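Local coordinates for protein precorrin-6A reductase (Rhodobacter capsulatus, PDB 4X7G) that catalyses the NADPH-dependent reduction of precorrin-6A to precorrin-6B, a step in the biosynthesis of the cobalamin (vitamin B12) ring, at residues A[96-101]-A[220-225]; A[102-105]-A[109-112]; A[166-171]-A[186-191]. One frame throughout, in Å; residues are numbered along the deposited sequence. Where two conformers were deposited one is given.

Interaction 1. Residues A[96-101]-A[220-225]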
ATOM      1  N   ALA A  96      -0.097 -13.193   4.389  1.00 11.90           N
ATOM      2  CA  ALA A  96      -0.188 -11.749   4.039  1.00 12.86           C
ATOM      3  C   ALA A  96       0.064 -10.952   5.258  1.00 12.45           C
ATOM      4  O   ALA A  96      -0.634 -11.064   6.244  1.00 14.75           O
ATOM      5  CB  ALA A  96      -1.599 -11.427   3.474  1.00 14.73           C
ATOM      6  N   PHE A  97       1.027 -10.028   5.190  1.00 12.19           N
ATOM      7  CA  PHE A  97       1.314  -9.107   6.220  1.00 11.82           C
ATOM      8  C   PHE A  97       0.557  -7.852   5.952  1.00 13.58           C
ATOM      9  O   PHE A  97       0.938  -6.992   5.144  1.00 16.02           O
ATOM     10  CB  PHE A  97       2.815  -8.790   6.275  1.00 12.20           C
ATOM     11  CG  PHE A  97       3.244  -7.872   7.368  1.00 12.15           C
ATOM     12  CD1 PHE A  97       2.410  -7.474   8.431  1.00 12.40           C
ATOM     13  CD2 PHE A  97       4.568  -7.375   7.444  1.00 11.90           C
ATOM     14  CE1 PHE A  97       2.879  -6.634   9.456  1.00 13.57           C
ATOM     15  CE2 PHE A  97       5.045  -6.617   8.460  1.00 13.14           C
ATOM     16  CZ  PHE A  97       4.208  -6.204   9.425  1.00 13.78           C
ATOM     17  N   GLU A  98      -0.610  -7.808   6.554  1.00 15.04           N
ATOM     18  CA  GLU A  98      -1.469  -6.593   6.469  1.00 20.56           C
ATOM     19  C   GLU A  98      -2.188  -6.389   7.754  1.00 17.18           C
ATOM     20  O   GLU A  98      -2.672  -7.359   8.403  1.00 17.16           O
ATOM     21  CB  GLU A  98      -2.349  -6.638   5.331  1.00 25.42           C
ATOM     22  CG  GLU A  98      -3.358  -7.710   5.300  1.00 26.75           C
ATOM     23  CD  GLU A  98      -4.651  -7.350   4.456  1.00 29.85           C
ATOM     24  OE1 GLU A  98      -4.644  -6.657   3.391  1.00 35.22           O
ATOM     25  OE2 GLU A  98      -5.698  -7.903   4.780  1.00 28.12           O
ATOM     26  N   ARG A  99      -2.211  -5.151   8.133  1.00 14.70           N
ATOM     27  CA  ARG A  99      -2.673  -4.715   9.467  1.00 16.00           C
ATOM     28  C   ARG A  99      -4.202  -4.566   9.332  1.00 13.41           C
ATOM     29  O   ARG A  99      -4.776  -4.664   8.245  1.00 14.21           O
ATOM     30  CB  ARG A  99      -2.061  -3.432   9.909  1.00 15.70           C
ATOM     31  CG  ARG A  99      -0.567  -3.542   9.996  1.00 20.51           C
ATOM     32  CD  ARG A  99      -0.121  -2.227   9.756  1.00 32.70           C
ATOM     33  NE  ARG A  99       0.001  -1.494  10.925  1.00 30.33           N
ATOM     34  CZ  ARG A  99       1.100  -1.541  11.672  1.00 37.27           C
ATOM     35  NH1 ARG A  99       2.031  -2.448  11.426  1.00 38.26           N
ATOM     36  NH2 ARG A  99       1.235  -0.762  12.720  1.00 38.98           N
ATOM     37  N   ALA A 100      -4.860  -4.493  10.468  1.00 15.13           N
ATOM     38  CA  ALA A 100      -6.291  -4.272  10.476  1.00 14.06           C
ATOM     39  C   ALA A 100      -6.595  -2.949   9.766  1.00 12.53           C
ATOM     40  O   ALA A 100      -5.775  -2.009   9.785  1.00 13.64           O
ATOM     41  CB  ALA A 100      -6.756  -4.166  11.883  1.00 17.04           C
ATOM     42  N   PRO A 101      -7.750  -2.837   9.162  1.00 13.43           N
ATOM     43  CA  PRO A 101      -8.156  -1.522   8.654  1.00 13.67           C
ATOM     44  C   PRO A 101      -8.093  -0.501   9.768  1.00 13.57           C
ATOM     45  O   PRO A 101      -8.387  -0.802  10.924  1.00 14.33           O
ATOM     46  CB  PRO A 101      -9.590  -1.800   8.188  1.00 15.02           C
ATOM     47  CG  PRO A 101      -9.701  -3.289   7.923  1.00 17.24           C
ATOM     48  CD  PRO A 101      -8.803  -3.893   9.016  1.00 15.60           C
ATOM     49  N   ILE A 220     -12.169   4.791   1.561  1.00  9.53           N
ATOM     50  CA  ILE A 220     -12.568   3.741   0.648  1.00  9.97           C
ATOM     51  C   ILE A 220     -12.246   2.378   1.331  1.00 11.50           C
ATOM     52  O   ILE A 220     -11.131   2.093   1.790  1.00 11.37           O
ATOM     53  CB  ILE A 220     -11.793   3.840  -0.652  1.00 10.82           C
ATOM     54  CG1 ILE A 220     -12.059   5.217  -1.319  1.00 12.61           C
ATOM     55  CG2 ILE A 220     -12.173   2.728  -1.604  1.00 10.53           C
ATOM     56  CD1 ILE A 220     -10.992   5.694  -2.230  1.00 14.29           C
ATOM     57  N   ASP A 221     -13.279   1.527   1.391  1.00 11.29           N
ATOM     58  CA  ASP A 221     -13.105   0.196   1.942  1.00 13.45           C
ATOM     59  C   ASP A 221     -12.216  -0.647   1.046  1.00 12.79           C
ATOM     60  O   ASP A 221     -12.122  -0.521  -0.146  1.00 12.63           O
ATOM     61  CB  ASP A 221     -14.531  -0.403   2.078  1.00 18.03           C
ATOM     62  CG  ASP A 221     -15.397   0.347   3.119  1.00 16.92           C
ATOM     63  OD1 ASP A 221     -14.894   0.979   4.062  1.00 23.93           O
ATOM     64  OD2 ASP A 221     -16.581   0.134   2.966  1.00 38.92           O
ATOM     65  N   ARG A 222     -11.530  -1.632   1.735  1.00 12.95           N
ATOM     66  CA  ARG A 222     -10.637  -2.502   1.028  1.00 13.90           C
ATOM     67  C   ARG A 222     -11.347  -3.415  -0.008  1.00 13.41           C
ATOM     68  O   ARG A 222     -12.500  -3.783   0.242  1.00 15.20           O
ATOM     69  CB  ARG A 222      -9.909  -3.403   2.012  1.00 13.75           C
ATOM     70  CG  ARG A 222      -8.841  -2.675   2.802  1.00 13.20           C
ATOM     71  CD  ARG A 222      -8.337  -3.551   3.889  1.00 13.20           C
ATOM     72  NE  ARG A 222      -7.271  -2.911   4.661  1.00 12.84           N
ATOM     73  CZ  ARG A 222      -6.642  -3.483   5.678  1.00 13.19           C
ATOM     74  NH1 ARG A 222      -6.982  -4.731   6.062  1.00 14.31           N
ATOM     75  NH2 ARG A 222      -5.663  -2.893   6.268  1.00 13.64           N
ATOM     76  N   PRO A 223     -10.667  -3.769  -1.087  1.00 14.30           N
ATOM     77  CA  PRO A 223     -11.225  -4.630  -2.132  1.00 15.63           C
ATOM     78  C   PRO A 223     -11.160  -6.096  -1.620  1.00 16.80           C
ATOM     79  O   PRO A 223     -10.379  -6.450  -0.761  1.00 16.78           O
ATOM     80  CB  PRO A 223     -10.274  -4.440  -3.306  1.00 19.11           C
ATOM     81  CG  PRO A 223      -8.940  -4.125  -2.657  1.00 17.05           C
ATOM     82  CD  PRO A 223      -9.275  -3.323  -1.449  1.00 15.23           C
ATOM     83  N   ALA A 224     -11.979  -6.933  -2.253  1.00 18.15           N
ATOM     84  CA  ALA A 224     -11.990  -8.389  -2.021  1.00 18.52           C
ATOM     85  C   ALA A 224     -10.665  -9.011  -2.462  1.00 17.10           C
ATOM     86  O   ALA A 224     -10.143  -8.691  -3.544  1.00 19.35           O
ATOM     87  CB  ALA A 224     -13.133  -9.031  -2.808  1.00 21.22           C
ATOM     88  N   VAL A 225     -10.190  -9.939  -1.635  1.00 16.35           N
ATOM     89  CA  VAL A 225      -9.063 -10.790  -1.974  1.00 17.72           C
ATOM     90  C   VAL A 225      -9.361 -12.214  -1.502  1.00 16.32           C
ATOM     91  O   VAL A 225      -9.919 -12.376  -0.464  1.00 18.09           O
ATOM     92  CB  VAL A 225      -7.767 -10.290  -1.269  1.00 20.26           C
ATOM     93  CG1 VAL A 225      -6.543 -11.175  -1.569  1.00 21.69           C
ATOM     94  CG2 VAL A 225      -7.485  -8.807  -1.655  1.00 21.68           C
TER
HETATM   95  O   HOH W   1      -6.830  -7.233   7.355  1.00 27.32           O
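Arg222 and Arg99 show how one arginine can tie two loops together by gripping a main-chain carbonyl. The guanidinium of Arg222 comes end-on, and both terminal nitrogens close on the same acceptor: NH2 lies 2.8 Å from Arg99 O in the straighter bond, NH1 3.1 Å from Arg99 O in a more bent one (137° at the hydrogen). The oxygen sits in the guanidinium plane. Seen from the carbonyl the two donors differ, for NH1 comes in nearly along the line of the C=O bond while NH2 stands above the carbonyl plane. The reach is that of a straight rod: CG is anti to the carbonyl carbon (chi1 -74°) and the chain runs extended from there to NE.

Each face of the guanidinium has a neighbour. The Pro101 ring crosses the arginine at about a right angle, with CG 3.6 Å from NH1 of Arg222. Over the opposite face Glu98 slides past in the reverse direction, its carboxylate turned 36° from the guanidinium. Glu98 OE2 is 3.7 Å from Arg222 NH1, a long salt bridge of charges alone, because no N-H points at the oxygen. Water 1, in the guanidinium plane, supplies the missing link: it donates to Glu98 OE2 at 2.9 Å and accepts a weak bond from Arg222 NH1 at 2.8 Å.

Arg222 NE and NH2 also bond to Asn197 O and Ala198 O, so several carbonyls fix the rotation of the group. The contact thus draws together the two connections that cross between the Rossmann-fold sheets, after strands 93-97 and 216-220, with the loop after strand 192-196; strand 229-231, beyond the second segment, returns to the first sheet and pairs beside Ala96.

Interaction 2. Residues A[102-105]-A[109-112]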
ATOM      1  N   TRP A 102      -7.852   0.744   9.380  1.00 12.68           N
ATOM      2  CA  TRP A 102      -7.985   1.819  10.328  1.00 13.61           C
ATOM      3  C   TRP A 102      -9.453   1.964  10.772  1.00 13.26           C
ATOM      4  O   TRP A 102     -10.330   1.742   9.965  1.00 13.36           O
ATOM      5  CB  TRP A 102      -7.530   3.151   9.726  1.00 12.86           C
ATOM      6  CG  TRP A 102      -6.105   3.266   9.366  1.00 12.39           C
ATOM      7  CD1 TRP A 102      -4.985   3.012  10.189  1.00 14.07           C
ATOM      8  CD2 TRP A 102      -5.559   3.735   8.116  1.00 12.83           C
ATOM      9  NE1 TRP A 102      -3.880   3.236   9.502  1.00 14.52           N
ATOM     10  CE2 TRP A 102      -4.153   3.736   8.247  1.00 12.83           C
ATOM     11  CE3 TRP A 102      -6.102   4.169   6.882  1.00 12.02           C
ATOM     12  CZ2 TRP A 102      -3.338   4.130   7.212  1.00 12.96           C
ATOM     13  CZ3 TRP A 102      -5.284   4.604   5.941  1.00 11.83           C
ATOM     14  CH2 TRP A 102      -3.906   4.580   6.087  1.00 12.93           C
ATOM     15  N   THR A 103      -9.668   2.320  12.034  1.00 14.96           N
ATOM     16  CA  THR A 103     -11.006   2.497  12.585  1.00 16.22           C
ATOM     17  C   THR A 103     -11.068   3.865  13.253  1.00 13.66           C
ATOM     18  O   THR A 103     -10.107   4.399  13.758  1.00 14.52           O
ATOM     19  CB  THR A 103     -11.411   1.339  13.558  1.00 18.07           C
ATOM     20  OG1 THR A 103     -10.427   1.252  14.541  1.00 22.29           O
ATOM     21  CG2 THR A 103     -11.528   0.060  12.816  1.00 20.13           C
ATOM     22  N   ALA A 104     -12.258   4.373  13.228  1.00 14.86           N
ATOM     23  CA  ALA A 104     -12.493   5.732  13.678  1.00 14.81           C
ATOM     24  C   ALA A 104     -12.370   5.892  15.160  1.00 17.90           C
ATOM     25  O   ALA A 104     -12.768   4.998  15.884  1.00 19.62           O
ATOM     26  CB  ALA A 104     -13.871   6.205  13.230  1.00 16.22           C
ATOM     27  N   GLN A 105     -11.787   6.992  15.588  1.00 17.68           N
ATOM     28  CA  GLN A 105     -11.789   7.339  17.000  1.00 22.46           C
ATOM     29  C   GLN A 105     -12.320   8.707  17.175  1.00 18.73           C
ATOM     30  O   GLN A 105     -12.731   9.401  16.266  1.00 17.07           O
ATOM     31  CB  GLN A 105     -10.434   7.195  17.631  1.00 26.97           C
ATOM     32  CG  GLN A 105      -9.345   7.903  16.953  1.00 29.60           C
ATOM     33  CD  GLN A 105      -8.029   7.335  17.426  1.00 36.59           C
ATOM     34  OE1 GLN A 105      -7.662   6.201  17.064  1.00 42.93           O
ATOM     35  NE2 GLN A 105      -7.366   8.052  18.324  1.00 32.65           N
ATOM     36  N   ARG A 109     -14.051  12.347  11.484  1.00 13.00           N
ATOM     37  CA  ARG A 109     -15.300  12.534  10.782  1.00 14.81           C
ATOM     38  C   ARG A 109     -15.219  11.820   9.458  1.00 12.19           C
ATOM     39  O   ARG A 109     -14.692  12.398   8.489  1.00 13.86           O
ATOM     40  CB  ARG A 109     -15.658  14.008  10.583  1.00 16.84           C
ATOM     41  CG  ARG A 109     -17.081  14.252   9.996  1.00 19.61           C
ATOM     42  CD  ARG A 109     -17.678  15.640  10.331  1.00 21.75           C
ATOM     43  NE  ARG A 109     -16.665  16.741  10.111  1.00 19.77           N
ATOM     44  CZ  ARG A 109     -16.688  17.654   9.146  1.00 19.51           C
ATOM     45  NH1 ARG A 109     -17.628  17.551   8.233  1.00 22.00           N
ATOM     46  NH2 ARG A 109     -15.750  18.621   9.072  1.00 20.08           N
ATOM     47  N   TRP A 110     -15.567  10.582   9.464  1.00 11.00           N
ATOM     48  CA  TRP A 110     -15.378   9.682   8.333  1.00 10.87           C
ATOM     49  C   TRP A 110     -16.645   9.267   7.695  1.00 10.88           C
ATOM     50  O   TRP A 110     -17.674   9.011   8.405  1.00 12.89           O
ATOM     51  CB  TRP A 110     -14.614   8.445   8.749  1.00 11.27           C
ATOM     52  CG  TRP A 110     -13.198   8.640   9.213  1.00 11.46           C
ATOM     53  CD1 TRP A 110     -12.483   9.811   9.287  1.00 10.43           C
ATOM     54  CD2 TRP A 110     -12.335   7.604   9.666  1.00 10.19           C
ATOM     55  NE1 TRP A 110     -11.205   9.507   9.712  1.00 10.94           N
ATOM     56  CE2 TRP A 110     -11.093   8.219   9.994  1.00 10.99           C
ATOM     57  CE3 TRP A 110     -12.464   6.227   9.803  1.00 12.22           C
ATOM     58  CZ2 TRP A 110     -10.016   7.472  10.432  1.00 12.77           C
ATOM     59  CZ3 TRP A 110     -11.361   5.499  10.198  1.00 13.66           C
ATOM     60  CH2 TRP A 110     -10.187   6.130  10.546  1.00 13.08           C
ATOM     61  N   THR A 111     -16.659   9.154   6.375  1.00 10.02           N
ATOM     62  CA  THR A 111     -17.688   8.388   5.665  1.00 10.13           C
ATOM     63  C   THR A 111     -17.019   7.293   4.904  1.00 10.76           C
ATOM     64  O   THR A 111     -15.838   7.455   4.490  1.00 13.76           O
ATOM     65  CB  THR A 111     -18.594   9.226   4.804  1.00 11.76           C
ATOM     66  OG1 THR A 111     -17.777   9.991   3.905  1.00 12.79           O
ATOM     67  CG2 THR A 111     -19.469  10.151   5.593  1.00 12.86           C
ATOM     68  N   HIS A 112     -17.653   6.178   4.682  1.00 10.04           N
ATOM     69  CA  HIS A 112     -17.173   5.047   3.998  1.00 10.24           C
ATOM     70  C   HIS A 112     -17.825   4.843   2.675  1.00 10.19           C
ATOM     71  O   HIS A 112     -19.086   5.066   2.571  1.00 10.86           O
ATOM     72  CB  HIS A 112     -17.485   3.760   4.866  1.00 11.08           C
ATOM     73  CG  HIS A 112     -16.775   3.770   6.168  1.00 12.96           C
ATOM     74  ND1 HIS A 112     -17.180   4.313   7.347  1.00 17.27           N
ATOM     75  CD2 HIS A 112     -15.591   3.217   6.376  1.00 13.55           C
ATOM     76  CE1 HIS A 112     -16.209   4.119   8.275  1.00 13.69           C
ATOM     77  NE2 HIS A 112     -15.261   3.480   7.682  1.00 18.24           N
TER
HETATM   78  O   HOH W   2     -13.074   1.880   9.550  1.00 18.04           O
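Trp110 lays its indole against the backbone of residues 102-105, and Ala104 covers part of one face, chiefly with its methyl. Ala104 CB stands 4.1 Å from the centroid of the six-membered ring, 27° off its normal, a CH-pi contact displaced toward the rim at CE3. The far corner of the ring meets main chain, with CZ3 of Trp110 3.4 Å from Ala104 N, while Trp102 O lies near the ring plane at the edge. With chi2 close to 0°, CD1 is turned back toward CA and the six-membered ring is carried forward to the loop. An alanine in place of Trp110 is likely to open a gap beneath the Ala104 methyl and cost the loop the apolar surface on which that methyl rests.

At Thr111 the chain shows its place in the fold: backbone bonds to Val217 and Leu219 pair strand 109-113 with strand 216-220, and within the chain it is the outermost strand of a parallel Rossmann-type sheet. Trp110 packs on Val217 and Leu219 of the neighbouring strand and on Leu207 of helix 205-213. His112 is linked to the loop by one water, for water 2 donates to Trp102 O at 2.8 Å and lies 3.3 Å from His112 NE2.

Interaction 3. Residues A[166-171]-A[186-191]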
ATOM      1  N   ASP A 166      -8.227  21.431 -12.541  1.00 13.96           N
ATOM      2  CA  ASP A 166      -7.745  22.278 -11.415  1.00 13.73           C
ATOM      3  C   ASP A 166      -7.031  21.394 -10.398  1.00 12.98           C
ATOM      4  O   ASP A 166      -7.699  20.775  -9.549  1.00 12.84           O
ATOM      5  CB  ASP A 166      -8.863  23.048 -10.813  1.00 13.70           C
ATOM      6  CG  ASP A 166      -8.464  23.959  -9.640  1.00 13.88           C
ATOM      7  OD1 ASP A 166      -7.313  23.946  -9.244  1.00 15.22           O
ATOM      8  OD2 ASP A 166      -9.379  24.648  -9.130  1.00 17.79           O
ATOM      9  N   ALA A 167      -5.730  21.280 -10.563  1.00 12.49           N
ATOM     10  CA  ALA A 167      -4.978  20.408  -9.692  1.00 12.68           C
ATOM     11  C   ALA A 167      -3.525  20.853  -9.558  1.00 12.63           C
ATOM     12  O   ALA A 167      -2.972  21.400 -10.521  1.00 13.63           O
ATOM     13  CB  ALA A 167      -5.039  19.013 -10.222  1.00 14.45           C
ATOM     14  N   ARG A 168      -2.988  20.641  -8.373  1.00 12.12           N
ATOM     15  CA  ARG A 168      -1.576  20.865  -8.091  1.00 13.25           C
ATOM     16  C   ARG A 168      -1.046  19.578  -7.556  1.00 12.70           C
ATOM     17  O   ARG A 168      -1.756  18.950  -6.709  1.00 12.89           O
ATOM     18  CB  ARG A 168      -1.474  21.946  -6.970  1.00 15.58           C
ATOM     19  CG  ARG A 168      -0.104  22.431  -6.585  1.00 18.80           C
ATOM     20  CD  ARG A 168      -0.149  23.426  -5.571  1.00 17.81           C
ATOM     21  NE  ARG A 168       0.005  22.985  -4.230  1.00 17.85           N
ATOM     22  CZ  ARG A 168       1.152  22.473  -3.758  1.00 19.77           C
ATOM     23  NH1 ARG A 168       2.194  22.198  -4.555  1.00 23.31           N
ATOM     24  NH2 ARG A 168       1.191  22.186  -2.457  1.00 21.50           N
ATOM     25  N   ALA A 169       0.164  19.163  -7.950  1.00 12.14           N
ATOM     26  CA  ALA A 169       0.794  17.985  -7.330  1.00 12.83           C
ATOM     27  C   ALA A 169       1.961  18.319  -6.439  1.00 12.57           C
ATOM     28  O   ALA A 169       2.888  19.066  -6.910  1.00 15.87           O
ATOM     29  CB  ALA A 169       1.201  17.050  -8.367  1.00 13.27           C
ATOM     30  N   VAL A 170       2.065  17.662  -5.322  1.00 12.47           N
ATOM     31  CA  VAL A 170       3.329  17.608  -4.567  1.00 12.89           C
ATOM     32  C   VAL A 170       4.021  16.332  -4.931  1.00 13.12           C
ATOM     33  O   VAL A 170       3.376  15.296  -5.092  1.00 12.73           O
ATOM     34  CB  VAL A 170       3.087  17.713  -3.088  1.00 16.96           C
ATOM     35  CG1 VAL A 170       2.404  19.018  -2.734  1.00 19.99           C
ATOM     36  CG2 VAL A 170       2.312  16.645  -2.510  1.00 19.56           C
ATOM     37  N   ILE A 171       5.319  16.381  -5.137  1.00 12.29           N
ATOM     38  CA  ILE A 171       6.110  15.203  -5.518  1.00 12.84           C
ATOM     39  C   ILE A 171       6.818  14.714  -4.259  1.00 12.78           C
ATOM     40  O   ILE A 171       7.693  15.399  -3.713  1.00 14.45           O
ATOM     41  CB  ILE A 171       7.114  15.505  -6.642  1.00 14.14           C
ATOM     42  CG1 ILE A 171       6.409  16.188  -7.783  1.00 15.51           C
ATOM     43  CG2 ILE A 171       7.833  14.239  -7.044  1.00 14.22           C
ATOM     44  CD1 ILE A 171       5.208  15.463  -8.369  1.00 16.99           C
ATOM     45  N   ARG A 186      -2.986  22.335   5.803  1.00 14.05           N
ATOM     46  CA  ARG A 186      -3.124  23.808   6.028  0.50 15.19           C
ATOM     47  C   ARG A 186      -2.740  24.678   4.835  1.00 15.28           C
ATOM     48  O   ARG A 186      -3.498  25.567   4.395  1.00 16.73           O
ATOM     49  CB  ARG A 186      -2.249  24.167   7.222  0.50 16.55           C
ATOM     50  CG  ARG A 186      -2.753  23.641   8.552  0.50 18.11           C
ATOM     51  CD  ARG A 186      -2.359  24.573   9.724  0.50 23.98           C
ATOM     52  NE  ARG A 186      -0.951  24.852   9.668  0.50 22.27           N
ATOM     53  CZ  ARG A 186      -0.373  25.927   9.148  0.50 26.23           C
ATOM     54  NH1 ARG A 186      -1.024  27.058   8.806  0.50 28.53           N
ATOM     55  NH2 ARG A 186       0.940  25.905   9.100  0.50 29.37           N
ATOM     56  N   SER A 187      -1.590  24.491   4.333  1.00 16.57           N
ATOM     57  CA  SER A 187      -1.073  25.355   3.272  1.00 18.55           C
ATOM     58  C   SER A 187      -1.940  25.327   2.015  1.00 19.29           C
ATOM     59  O   SER A 187      -2.208  26.374   1.369  1.00 19.43           O
ATOM     60  CB  SER A 187       0.370  25.007   3.024  1.00 22.96           C
ATOM     61  OG  SER A 187       0.581  23.859   2.264  1.00 26.18           O
ATOM     62  N   GLU A 188      -2.559  24.169   1.753  1.00 16.27           N
ATOM     63  CA  GLU A 188      -3.444  24.024   0.646  1.00 16.06           C
ATOM     64  C   GLU A 188      -4.885  24.337   0.963  1.00 14.57           C
ATOM     65  O   GLU A 188      -5.729  24.186   0.067  1.00 15.94           O
ATOM     66  CB  GLU A 188      -3.343  22.615   0.070  1.00 15.56           C
ATOM     67  CG  GLU A 188      -3.840  22.513  -1.369  1.00 18.03           C
ATOM     68  CD  GLU A 188      -2.971  23.070  -2.480  1.00 17.97           C
ATOM     69  OE1 GLU A 188      -1.781  23.376  -2.115  1.00 17.96           O
ATOM     70  OE2 GLU A 188      -3.296  23.096  -3.674  1.00 19.52           O
ATOM     71  N   THR A 189      -5.178  24.701   2.174  1.00 14.40           N
ATOM     72  CA  THR A 189      -6.565  24.963   2.600  1.00 16.40           C
ATOM     73  C   THR A 189      -7.550  23.898   2.138  1.00 14.39           C
ATOM     74  O   THR A 189      -8.653  24.178   1.683  1.00 15.71           O
ATOM     75  CB  THR A 189      -7.045  26.402   2.255  1.00 16.18           C
ATOM     76  OG1 THR A 189      -6.918  26.671   0.910  1.00 21.12           O
ATOM     77  CG2 THR A 189      -6.127  27.349   2.889  1.00 17.07           C
ATOM     78  N   ILE A 190      -7.189  22.647   2.420  1.00 12.89           N
ATOM     79  CA  ILE A 190      -8.015  21.498   2.032  1.00 12.13           C
ATOM     80  C   ILE A 190      -9.291  21.459   2.857  1.00 11.94           C
ATOM     81  O   ILE A 190      -9.286  21.805   4.068  1.00 12.88           O
ATOM     82  CB  ILE A 190      -7.157  20.258   2.295  1.00 11.75           C
ATOM     83  CG1 ILE A 190      -5.985  20.161   1.394  1.00 12.92           C
ATOM     84  CG2 ILE A 190      -8.003  18.998   2.222  1.00 11.37           C
ATOM     85  CD1 ILE A 190      -6.301  20.251  -0.065  1.00 12.43           C
ATOM     86  N   THR A 191     -10.377  21.066   2.200  1.00 11.07           N
ATOM     87  CA  THR A 191     -11.671  20.893   2.820  1.00 12.52           C
ATOM     88  C   THR A 191     -12.075  19.460   3.003  1.00 11.71           C
ATOM     89  O   THR A 191     -12.900  19.162   3.838  1.00 12.60           O
ATOM     90  CB  THR A 191     -12.727  21.617   1.989  1.00 12.24           C
ATOM     91  OG1 THR A 191     -12.850  21.085   0.690  1.00 13.44           O
ATOM     92  CG2 THR A 191     -12.451  23.137   1.860  1.00 14.94           C
TER
HETATM   93  O   HOH W   3       0.138  24.066  -0.445  1.00 30.38           O
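Arg168 and Glu188 bring their segments closest, yet their CA atoms are still 9.5 Å apart, so strand 167-171 and the end of helix 178-187 are joined here through side chains alone. The arginine comes side-on and spends two nitrogens on one oxygen. NE makes the shorter and straighter bond, 2.8 Å to Glu188 OE1; NH2 follows at 3.2 Å from the same Glu188 OE1. Both reach the oxygen from one face of the carboxylate, NE on the syn side and NH2 from well above the plane, with the two flat groups 40° apart. A bend in the arginine chain at chi3 (95°) turns this edge of the guanidinium, rather than its tip, to the acid.

The pair bridges the first part of a beta-alpha-beta crossover: the chain leaves the outermost strand 167-171, runs through helix 178-187 and re-enters the parallel sheet as strand 192-196. Glu188 stands where the helix gives out. Thr189 has a positive phi (46°), and its N returns to Arg186 O at 2.9 Å within a Schellman motif, which turns the chain away just after the glutamate.

Glu188 is buried, but its carboxylate is well supplied with partners. OE1 takes a further bond from water 3, at 2.6 Å, and that water also accepts a weak bond from Arg168 NH2 and lies 2.8 Å from Ser187 OG, linking the salt bridge to the last helical turn. OE2 is hydrogen-bonded to His149 NE2; ND1 of the same imidazole meets Asp166 OD1, so His149 connects Glu188 to the start of segment 166-171. Arg129 NH2 bonds to Glu188 O, a positive charge that would probably offset the negative end of the helix dipole.

In the fold
Along the chain, interactions 2 and 3 both lie inside the long loop that interaction 1 closes. Interactions 1 and 2 have centres about 15 Å apart and touch directly, Asp221 OD1 packing 3.3 Å from His112 CD2, and residues 96-101 run directly on into 102-105, so the crossing leads to the edge strand of the second sheet. Interaction 3 belongs to the other edge of that sheet, its centre about 22 Å from interaction 2 and 27 Å from interaction 1. The ligands lie nearest the first two: the side chains of Trp102 and Arg99 come within about 6 and 8 Å of the bound precorrin, and that of Arg222 within about 9 Å of NADP.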